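Local coordinates for pullulanase (Klebsiella oxytoca, PDB 2YOC), which hydrolyses alpha-1,6-glucosidic links in pullulan and related branched glucans, and is probably exported by a type 2 secretion system, at residues F734-Q742 with S910-M921. Numbering follows the deposited sequence.
Sequences FDSGDALRQ and SNYEVITRVKEM
Asn911, at the N-cap position of helix 912-919, does not cap its own helix but turns its amide oxygen onto the facing turn: Gly737 N donates to Asn911 OD1 over 2.8 Å. The bond is nearly straight (169° at the hydrogen) and enters in the plane of the amide carbonyl. Asn911 suits this place because its short side chain carries an acceptor to the backbone N-H, while ND2 makes a weak bond back to Asp908. The Leu740 side chain crosses that of Asn911 at about a right angle, bringing CD1 beside the amide.

Gly737 is the second residue of a type II' beta turn, Ser736 to Ala739, where its positive phi of 72° favours glycine. Val914, one helical turn beyond Asn911 and branched at CB, sets a methyl against this turn, CG2 3.3 Å from Gly737 C. In the fold, 734-742 follows strand 718-720, sixth of the eight-stranded parallel barrel, whereas 910-921 comes after the eighth, 860-864. Tyr832 of helix 826-833 touches Leu740, Asn911 and Val914, adding a third element to this buried part.

The Arg741 side chain runs past Val918 in the opposite direction, CD 3.6 Å from Val918 CG1. Its long chain offers carbon to the valine, while its guanidinium serves several acceptors: Glu756 in a salt bridge and the carbonyls of Tyr832 and Ala834. Met921, present as selenomethionine, is flexible and unbranched enough to lay CE over one guanidinium face, 3.5 Å from Arg741 NH1.

Toward solvent the grip slackens: exposed Arg917, long enough to span to the carboxylate of Asp738, meets it only through charge, Asp738 OD2 lying 3.5 Å from Arg917 NH2 over the guanidinium face, with no N-H aimed at it.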
loop_
_atom_site.group_PDB
_atom_site.type_symbol
_atom_site.label_atom_id
_atom_site.label_comp_id
_atom_site.label_asym_id
_atom_site.label_seq_id
_atom_site.Cartn_x
_atom_site.Cartn_y
_atom_site.Cartn_z
ATOM N N PHE B 734 2.273 -19.571 20.590
ATOM C CA PHE B 734 1.215 -18.997 21.438
ATOM C C PHE B 734 -0.173 -19.439 20.956
ATOM O O PHE B 734 -1.167 -19.260 21.693
ATOM C CB PHE B 734 1.280 -17.465 21.642
ATOM C CG PHE B 734 2.637 -16.921 21.999
ATOM C CD1 PHE B 734 3.329 -17.402 23.102
ATOM C CD2 PHE B 734 3.220 -15.906 21.246
ATOM C CE1 PHE B 734 4.588 -16.896 23.432
ATOM C CE2 PHE B 734 4.473 -15.389 21.593
ATOM C CZ PHE B 734 5.147 -15.890 22.681
ATOM N N ASP B 735 -0.245 -20.048 19.748
ATOM C CA ASP B 735 -1.503 -20.581 19.258
ATOM C C ASP B 735 -1.934 -21.680 20.210
ATOM O O ASP B 735 -1.102 -22.469 20.658
ATOM C CB ASP B 735 -1.381 -21.125 17.830
ATOM C CG ASP B 735 -1.618 -20.125 16.712
ATOM O OD1 ASP B 735 -1.836 -18.921 17.017
ATOM O OD2 ASP B 735 -1.574 -20.540 15.529
ATOM N N SER B 736 -3.209 -21.647 20.607
ATOM C CA SER B 736 -3.810 -22.608 21.530
ATOM C C SER B 736 -5.260 -22.859 21.125
ATOM O O SER B 736 -5.925 -21.984 20.538
ATOM C CB SER B 736 -3.735 -22.107 22.975
ATOM O OG SER B 736 -4.538 -20.954 23.180
ATOM N N GLY B 737 -5.732 -24.054 21.444
ATOM C CA GLY B 737 -7.083 -24.465 21.107
ATOM C C GLY B 737 -7.198 -24.725 19.623
ATOM O O GLY B 737 -6.203 -25.047 18.973
ATOM N N ASP B 738 -8.409 -24.571 19.085
ATOM C CA ASP B 738 -8.739 -24.815 17.686
ATOM C C ASP B 738 -7.874 -24.058 16.655
ATOM O O ASP B 738 -7.725 -24.547 15.527
ATOM C CB ASP B 738 -10.255 -24.669 17.445
ATOM C CG ASP B 738 -11.138 -25.689 18.178
ATOM O OD1 ASP B 738 -10.789 -26.077 19.327
ATOM O OD2 ASP B 738 -12.211 -26.045 17.634
ATOM N N ALA B 739 -7.233 -22.921 17.067
ATOM C CA ALA B 739 -6.288 -22.130 16.251
ATOM C C ALA B 739 -5.126 -23.021 15.758
ATOM O O ALA B 739 -4.641 -22.845 14.639
ATOM C CB ALA B 739 -5.740 -20.974 17.065
ATOM N N LEU B 740 -4.733 -24.016 16.579
ATOM C CA LEU B 740 -3.711 -25.001 16.242
ATOM C C LEU B 740 -4.090 -25.858 15.012
ATOM O O LEU B 740 -3.210 -26.445 14.377
ATOM C CB LEU B 740 -3.402 -25.900 17.449
ATOM C CG LEU B 740 -2.642 -25.254 18.605
ATOM C CD1 LEU B 740 -2.550 -26.206 19.784
ATOM C CD2 LEU B 740 -1.241 -24.855 18.190
ATOM N N ARG B 741 -5.397 -25.919 14.682
ATOM C CA ARG B 741 -5.921 -26.643 13.524
ATOM C C ARG B 741 -6.300 -25.654 12.404
ATOM O O ARG B 741 -5.940 -25.870 11.250
ATOM C CB ARG B 741 -7.111 -27.508 13.943
ATOM C CG ARG B 741 -7.781 -28.230 12.797
ATOM C CD ARG B 741 -8.180 -29.623 13.219
ATOM N NE ARG B 741 -8.778 -30.378 12.119
ATOM C CZ ARG B 741 -8.098 -31.023 11.177
ATOM N NH1 ARG B 741 -6.773 -30.976 11.155
ATOM N NH2 ARG B 741 -8.737 -31.687 10.229
ATOM N N GLN B 742 -6.992 -24.569 12.770
ATOM C CA GLN B 742 -7.457 -23.487 11.901
ATOM C C GLN B 742 -6.362 -22.785 11.121
ATOM O O GLN B 742 -6.637 -22.305 10.020
ATOM C CB GLN B 742 -8.118 -22.399 12.749
ATOM C CG GLN B 742 -9.539 -22.654 13.171
ATOM C CD GLN B 742 -10.072 -21.342 13.655
ATOM O OE1 GLN B 742 -9.506 -20.697 14.560
ATOM N NE2 GLN B 742 -11.114 -20.875 12.992
ATOM N N SER B 910 -5.142 -26.955 27.692
ATOM C CA SER B 910 -5.952 -26.053 26.898
ATOM C C SER B 910 -6.077 -26.535 25.441
ATOM O O SER B 910 -6.807 -25.912 24.677
ATOM C CB SER B 910 -5.317 -24.666 26.925
ATOM O OG SER B 910 -3.895 -24.736 26.993
ATOM N N ASN B 911 -5.374 -27.628 25.057
ATOM C CA ASN B 911 -5.350 -28.151 23.683
ATOM C C ASN B 911 -5.799 -29.616 23.551
ATOM O O ASN B 911 -5.768 -30.175 22.442
ATOM C CB ASN B 911 -3.941 -27.987 23.086
ATOM C CG ASN B 911 -3.315 -26.633 23.288
ATOM O OD1 ASN B 911 -3.826 -25.608 22.835
ATOM N ND2 ASN B 911 -2.158 -26.612 23.927
ATOM N N TYR B 912 -6.215 -30.221 24.684
ATOM C CA TYR B 912 -6.662 -31.609 24.821
ATOM C C TYR B 912 -7.819 -31.964 23.860
ATOM O O TYR B 912 -7.761 -33.007 23.183
ATOM C CB TYR B 912 -7.045 -31.877 26.288
ATOM C CG TYR B 912 -5.908 -32.266 27.213
ATOM C CD1 TYR B 912 -4.590 -31.924 26.917
ATOM C CD2 TYR B 912 -6.148 -32.981 28.383
ATOM C CE1 TYR B 912 -3.542 -32.292 27.758
ATOM C CE2 TYR B 912 -5.109 -33.339 29.241
ATOM C CZ TYR B 912 -3.807 -32.992 28.926
ATOM O OH TYR B 912 -2.782 -33.355 29.766
ATOM N N GLU B 913 -8.835 -31.064 23.766
ATOM C CA GLU B 913 -10.006 -31.203 22.887
ATOM C C GLU B 913 -9.607 -31.242 21.399
ATOM O O GLU B 913 -10.209 -31.973 20.607
ATOM C CB GLU B 913 -11.011 -30.067 23.149
ATOM C CG GLU B 913 -11.829 -30.247 24.419
ATOM C CD GLU B 913 -12.662 -29.035 24.813
ATOM O OE1 GLU B 913 -12.084 -28.072 25.368
ATOM O OE2 GLU B 913 -13.894 -29.056 24.585
ATOM N N VAL B 914 -8.586 -30.453 21.035
ATOM C CA VAL B 914 -8.029 -30.367 19.681
ATOM C C VAL B 914 -7.236 -31.644 19.409
ATOM O O VAL B 914 -7.396 -32.247 18.348
ATOM C CB VAL B 914 -7.185 -29.081 19.509
ATOM C CG1 VAL B 914 -6.731 -28.896 18.065
ATOM C CG2 VAL B 914 -7.986 -27.878 19.950
ATOM N N ILE B 915 -6.413 -32.065 20.386
ATOM C CA ILE B 915 -5.616 -33.282 20.309
ATOM C C ILE B 915 -6.548 -34.466 20.045
ATOM O O ILE B 915 -6.350 -35.158 19.050
ATOM C CB ILE B 915 -4.718 -33.475 21.570
ATOM C CG1 ILE B 915 -3.572 -32.427 21.607
ATOM C CG2 ILE B 915 -4.158 -34.907 21.649
ATOM C CD1 ILE B 915 -3.075 -32.027 22.990
ATOM N N THR B 916 -7.598 -34.652 20.870
ATOM C CA THR B 916 -8.529 -35.780 20.671
ATOM C C THR B 916 -9.175 -35.826 19.265
ATOM O O THR B 916 -9.246 -36.894 18.642
ATOM C CB THR B 916 -9.498 -35.959 21.849
ATOM O OG1 THR B 916 -10.041 -34.692 22.211
ATOM C CG2 THR B 916 -8.834 -36.613 23.059
ATOM N N ARG B 917 -9.556 -34.644 18.748
ATOM C CA ARG B 917 -10.139 -34.436 17.421
ATOM C C ARG B 917 -9.194 -34.922 16.293
ATOM O O ARG B 917 -9.662 -35.471 15.290
ATOM C CB ARG B 917 -10.454 -32.926 17.249
ATOM C CG ARG B 917 -10.982 -32.484 15.881
ATOM C CD ARG B 917 -11.067 -30.978 15.719
ATOM N NE ARG B 917 -12.230 -30.404 16.410
ATOM C CZ ARG B 917 -12.202 -29.753 17.572
ATOM N NH1 ARG B 917 -11.053 -29.568 18.212
ATOM N NH2 ARG B 917 -13.325 -29.289 18.108
ATOM N N VAL B 918 -7.869 -34.723 16.476
ATOM C CA VAL B 918 -6.863 -35.016 15.462
ATOM C C VAL B 918 -6.049 -36.302 15.646
ATOM O O VAL B 918 -5.573 -36.870 14.659
ATOM C CB VAL B 918 -5.949 -33.780 15.201
ATOM C CG1 VAL B 918 -6.776 -32.513 14.938
ATOM C CG2 VAL B 918 -4.943 -33.561 16.339
ATOM N N LYS B 919 -5.836 -36.706 16.906
ATOM C CA LYS B 919 -4.992 -37.823 17.308
ATOM C C LYS B 919 -5.208 -39.087 16.493
ATOM O O LYS B 919 -4.250 -39.643 15.944
ATOM C CB LYS B 919 -5.136 -38.081 18.819
ATOM C CG LYS B 919 -3.971 -38.833 19.451
ATOM C CD LYS B 919 -3.981 -38.722 20.966
ATOM C CE LYS B 919 -5.028 -39.579 21.658
ATOM N NZ LYS B 919 -4.814 -39.638 23.131
ATOM N N GLU B 920 -6.472 -39.518 16.386
ATOM C CA GLU B 920 -6.810 -40.749 15.689
ATOM C C GLU B 920 -7.078 -40.594 14.188
ATOM O O GLU B 920 -7.281 -41.610 13.512
ATOM C CB GLU B 920 -7.920 -41.511 16.436
ATOM C CG GLU B 920 -7.430 -42.287 17.658
ATOM C CD GLU B 920 -6.905 -41.476 18.832
ATOM O OE1 GLU B 920 -7.622 -40.563 19.306
ATOM O OE2 GLU B 920 -5.764 -41.755 19.271
HETATM N N MSE B 921 -7.008 -39.343 13.651
HETATM C CA MSE B 921 -7.249 -39.083 12.221
HETATM C C MSE B 921 -6.421 -39.963 11.294
HETATM O O MSE B 921 -6.958 -40.487 10.312
HETATM C CB MSE B 921 -7.117 -37.608 11.856
HETATM C CG MSE B 921 -8.186 -36.750 12.495
HETATM SE SE MSE B 921 -8.493 -35.092 11.563
HETATM C CE MSE B 921 -6.595 -34.412 11.570
#